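Local coordinates for protein O-phospho-L-seryl-tRNA:Cys-tRNA synthase (Methanocaldococcus jannaschii DSM 2661, PDB 5X6B) that probably converts O-phosphoseryl-tRNA(Cys) into cysteinyl-tRNA(Cys), using pyridoxal phosphate bound as a Schiff base to a lysine, at residues 65-68 with 69-73; 140-143 with 144-148. All blocks are in the same frame, centred on the assembly; numbering follows the deposited sequence.

Contact 1: residues 65-68 with 69-73; sequences GILP and KEAKK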
loop_
_atom_site.group_PDB
_atom_site.type_symbol
_atom_site.label_atom_id
_atom_site.label_comp_id
_atom_site.label_asym_id
_atom_site.label_seq_id
_atom_site.Cartn_x
_atom_site.Cartn_y
_atom_site.Cartn_z
ATOM N N GLY B 65 -4.304 -3.987 11.570
ATOM C CA GLY B 65 -3.837 -3.777 10.213
ATOM C C GLY B 65 -4.901 -4.010 9.156
ATOM O O GLY B 65 -4.592 -4.149 7.973
ATOM N N ILE B 66 -6.158 -4.059 9.582
ATOM C CA ILE B 66 -7.263 -4.227 8.651
ATOM C C ILE B 66 -7.473 -2.929 7.879
ATOM O O ILE B 66 -7.535 -1.851 8.469
ATOM C CB ILE B 66 -8.558 -4.629 9.378
ATOM C CG1 ILE B 66 -8.349 -5.927 10.159
ATOM C CG2 ILE B 66 -9.699 -4.776 8.394
ATOM C CD1 ILE B 66 -7.999 -7.108 9.283
ATOM N N LEU B 67 -7.564 -3.026 6.557
ATOM C CA LEU B 67 -7.686 -1.829 5.734
ATOM C C LEU B 67 -9.113 -1.311 5.685
ATOM O O LEU B 67 -10.047 -2.066 5.430
ATOM C CB LEU B 67 -7.182 -2.092 4.315
ATOM C CG LEU B 67 -5.755 -1.615 4.034
ATOM C CD1 LEU B 67 -4.746 -2.438 4.823
ATOM C CD2 LEU B 67 -5.456 -1.655 2.541
ATOM N N PRO B 68 -9.280 -0.010 5.952
ATOM C CA PRO B 68 -10.557 0.682 5.786
ATOM C C PRO B 68 -10.798 0.983 4.307
ATOM O O PRO B 68 -9.836 1.019 3.537
ATOM C CB PRO B 68 -10.368 1.963 6.597
ATOM C CG PRO B 68 -8.900 2.233 6.504
ATOM C CD PRO B 68 -8.229 0.882 6.472
ATOM N N LYS B 69 -12.052 1.198 3.922
ATOM C CA LYS B 69 -12.410 1.340 2.514
ATOM C C LYS B 69 -11.685 2.502 1.835
ATOM O O LYS B 69 -11.403 2.439 0.640
ATOM C CB LYS B 69 -13.927 1.506 2.363
ATOM C CG LYS B 69 -14.525 2.667 3.134
ATOM C CD LYS B 69 -16.015 2.784 2.860
ATOM C CE LYS B 69 -16.638 3.943 3.621
ATOM N NZ LYS B 69 -16.486 3.763 5.089
ATOM N N GLU B 70 -11.378 3.550 2.595
ATOM C CA GLU B 70 -10.627 4.688 2.067
ATOM C C GLU B 70 -9.274 4.236 1.528
ATOM O O GLU B 70 -8.817 4.708 0.488
ATOM C CB GLU B 70 -10.419 5.760 3.143
ATOM C CG GLU B 70 -11.701 6.324 3.739
ATOM C CD GLU B 70 -12.223 5.503 4.904
ATOM O OE1 GLU B 70 -11.672 4.414 5.159
ATOM O OE2 GLU B 70 -13.186 5.946 5.563
ATOM N N ALA B 71 -8.643 3.310 2.239
ATOM C CA ALA B 71 -7.323 2.835 1.863
ATOM C C ALA B 71 -7.400 1.877 0.683
ATOM O O ALA B 71 -6.525 1.879 -0.178
ATOM C CB ALA B 71 -6.635 2.168 3.052
ATOM N N LYS B 72 -8.444 1.055 0.647
ATOM C CA LYS B 72 -8.630 0.123 -0.461
ATOM C C LYS B 72 -8.825 0.878 -1.775
ATOM O O LYS B 72 -8.300 0.475 -2.812
ATOM C CB LYS B 72 -9.816 -0.798 -0.205
ATOM C CG LYS B 72 -9.639 -1.739 0.969
ATOM C CD LYS B 72 -10.886 -2.581 1.150
ATOM C CE LYS B 72 -10.764 -3.534 2.315
ATOM N NZ LYS B 72 -12.068 -4.209 2.572
ATOM N N LYS B 73 -9.574 1.975 -1.725
ATOM C CA LYS B 73 -9.747 2.821 -2.897
ATOM C C LYS B 73 -8.405 3.373 -3.344
ATOM O O LYS B 73 -8.105 3.419 -4.539
ATOM C CB LYS B 73 -10.713 3.968 -2.605
ATOM C CG LYS B 73 -12.119 3.526 -2.261
ATOM C CD LYS B 73 -12.984 4.719 -1.900
ATOM C CE LYS B 73 -14.337 4.272 -1.385
ATOM N NZ LYS B 73 -15.163 5.431 -0.963
#
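The carbonyl oxygen of P68 is gripped by two backbone N-H groups of the helix that starts just after it. K72 N donates to P68 O at 3.2 Å, with an N-H...O angle of 156° and the donor in the carbonyl plane. A71 N lies at 2.9 Å from P68 O but comes in from above that plane, on a more bent bond of 133°. P68 is thus the N-cap of helix 69-77, and these two bonds join the loop after helix 60-63 to the first helical turn. The long K72 side chain runs back along the loop: its CE comes within 3.5 Å of L67 O, with CG anti to the carbonyl carbon and the chain extended beyond it. K72 NZ ends in a salt bridge to an acidic side chain of another protein's chain, and the K72 side chain makes a cation-pi contact with W79 of the second subunit. E70 folds back through a bend at chi2 (87°), laying its OE1 against the pyrrolidine ring near P68 CB, where the two side chains cross at about a right angle. Beside the proline, the methyl of A71 is about equally far from L67 CG and P68 CD, 4.0 Å. T302 and A305 of helix 298-305 pack on L67 and A71 respectively, while S306 touches both P68 and A71.

Contact 2: residues 140-143 with 144-148; sequences VVLD and KNAHY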
loop_
_atom_site.group_PDB
_atom_site.type_symbol
_atom_site.label_atom_id
_atom_site.label_comp_id
_atom_site.label_asym_id
_atom_site.label_seq_id
_atom_site.Cartn_x
_atom_site.Cartn_y
_atom_site.Cartn_z
ATOM N N VAL B 140 22.665 -2.191 24.337
ATOM C CA VAL B 140 21.277 -1.758 24.290
ATOM C C VAL B 140 20.554 -2.286 25.520
ATOM O O VAL B 140 20.521 -3.494 25.760
ATOM C CB VAL B 140 20.554 -2.247 23.013
ATOM C CG1 VAL B 140 19.056 -2.014 23.125
ATOM C CG2 VAL B 140 21.109 -1.547 21.789
ATOM N N VAL B 141 19.986 -1.380 26.306
ATOM C CA VAL B 141 19.250 -1.785 27.499
ATOM C C VAL B 141 17.752 -1.815 27.200
ATOM O O VAL B 141 17.151 -0.783 26.901
ATOM C CB VAL B 141 19.541 -0.846 28.687
ATOM C CG1 VAL B 141 18.725 -1.251 29.900
ATOM C CG2 VAL B 141 21.029 -0.863 29.017
ATOM N N LEU B 142 17.166 -3.009 27.268
ATOM C CA LEU B 142 15.758 -3.213 26.936
ATOM C C LEU B 142 15.060 -4.118 27.947
ATOM O O LEU B 142 15.715 -4.836 28.703
ATOM C CB LEU B 142 15.623 -3.800 25.526
ATOM C CG LEU B 142 16.525 -4.970 25.097
ATOM C CD1 LEU B 142 16.059 -6.312 25.651
ATOM C CD2 LEU B 142 16.619 -5.046 23.582
ATOM N N ASP B 143 13.729 -4.090 27.951
ATOM C CA ASP B 143 12.943 -4.943 28.843
ATOM C C ASP B 143 13.006 -6.405 28.407
ATOM O O ASP B 143 13.320 -6.704 27.264
ATOM C CB ASP B 143 11.483 -4.475 28.900
ATOM C CG ASP B 143 10.816 -4.463 27.534
ATOM O OD1 ASP B 143 11.510 -4.239 26.523
ATOM O OD2 ASP B 143 9.591 -4.688 27.470
ATOM N N LYS B 144 12.693 -7.314 29.321
ATOM C CA LYS B 144 12.744 -8.741 29.024
ATOM C C LYS B 144 11.564 -9.194 28.169
ATOM O O LYS B 144 11.557 -10.313 27.653
ATOM C CB LYS B 144 12.795 -9.552 30.322
ATOM C CG LYS B 144 14.017 -10.444 30.427
ATOM C CD LYS B 144 14.025 -11.275 31.699
ATOM C CE LYS B 144 15.211 -10.891 32.578
ATOM N NZ LYS B 144 15.490 -11.887 33.653
ATOM N N ASN B 145 10.572 -8.321 28.019
ATOM C CA ASN B 145 9.403 -8.618 27.195
ATOM C C ASN B 145 9.569 -8.145 25.758
ATOM O O ASN B 145 8.618 -8.174 24.972
ATOM C CB ASN B 145 8.147 -7.972 27.783
ATOM C CG ASN B 145 7.502 -8.814 28.854
ATOM O OD1 ASN B 145 7.850 -9.981 29.044
ATOM N ND2 ASN B 145 6.527 -8.232 29.545
ATOM N N ALA B 146 10.774 -7.704 25.420
ATOM C CA ALA B 146 11.021 -7.088 24.122
ATOM C C ALA B 146 10.783 -8.052 22.963
ATOM O O ALA B 146 11.028 -9.258 23.071
ATOM C CB ALA B 146 12.437 -6.533 24.065
ATOM N N HIS B 147 10.291 -7.496 21.860
ATOM C CA HIS B 147 10.049 -8.248 20.636
ATOM C C HIS B 147 11.368 -8.735 20.050
ATOM O O HIS B 147 12.375 -8.027 20.116
ATOM C CB HIS B 147 9.302 -7.379 19.625
ATOM C CG HIS B 147 8.706 -8.145 18.487
ATOM N ND1 HIS B 147 9.276 -8.188 17.238
ATOM C CD2 HIS B 147 7.581 -8.903 18.415
ATOM C CE1 HIS B 147 8.532 -8.937 16.440
ATOM N NE2 HIS B 147 7.501 -9.382 17.134
ATOM N N TYR B 148 11.356 -9.934 19.472
ATOM C CA TYR B 148 12.577 -10.567 18.975
ATOM C C TYR B 148 13.341 -9.667 18.005
ATOM O O TYR B 148 14.564 -9.748 17.909
ATOM C CB TYR B 148 12.258 -11.914 18.305
ATOM C CG TYR B 148 11.626 -11.827 16.925
ATOM C CD1 TYR B 148 12.413 -11.707 15.781
ATOM C CD2 TYR B 148 10.249 -11.896 16.764
ATOM C CE1 TYR B 148 11.844 -11.637 14.524
ATOM C CE2 TYR B 148 9.672 -11.826 15.509
ATOM C CZ TYR B 148 10.474 -11.694 14.392
ATOM O OH TYR B 148 9.906 -11.624 13.139
#
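D143 and A146 meet where strand 139-143 ends: A146 N donates to D143 O at 3.3 Å with an N-H...O angle of 147°, the donor standing well above the carbonyl plane. The carboxylate of D143 lies against the residues that follow. Its OD1 is 3.5 Å from the CB of A146, while OD2 rests 3.6 Å from the CB of N145. CG of D143 stands between its backbone N and carbonyl carbon (chi1 58°), which places the group beside the turn. The carboxylate and the N145 amide are turned 75° against each other, their side chains crossing at about a right angle. On the apolar side, L142 reaches forward with CD1 to meet the methyl of A146 at 4.0 Å. T200 OG1, at the end of strand 194-200, bonds to D143 OD1, which helps hold the carboxylate of this buried residue. The N145 amide is pinned at both ends, OD1 to Y166 OH and ND2 to the carbonyl oxygen of Y173, which limits its rotation. Y151 of helix 148-156 touches both L142 and A146, and V161 and L198 of the flanking strands also pack on L142. The whole is a type I beta turn from D143 to A146, leading from a parallel strand of the seven-stranded mixed sheet toward helix 148-156, as in the large domain of fold-type I pyridoxal phosphate enzymes.

Both contacts lie where a regular element meets a loop: contact 1 caps the start of helix 69-77, contact 2 turns the chain after strand 139-143. Contact 1 precedes contact 2 along the chain. They lie on opposite sides of the chain's centre, with their own centres 32 Å apart and nearest atoms about 14 Å apart. Contact 1 borders the coenzyme loop: L67 and P68 touch S260 and A258, a few residues after K255, which carries pyridoxal phosphate. The bound nucleic acid is about 27 Å from the nearest atom of 65-73 and about 31 Å from that of 140-148. Both reach the second subunit, contact 1 through its D80 and W79, contact 2 through its G292.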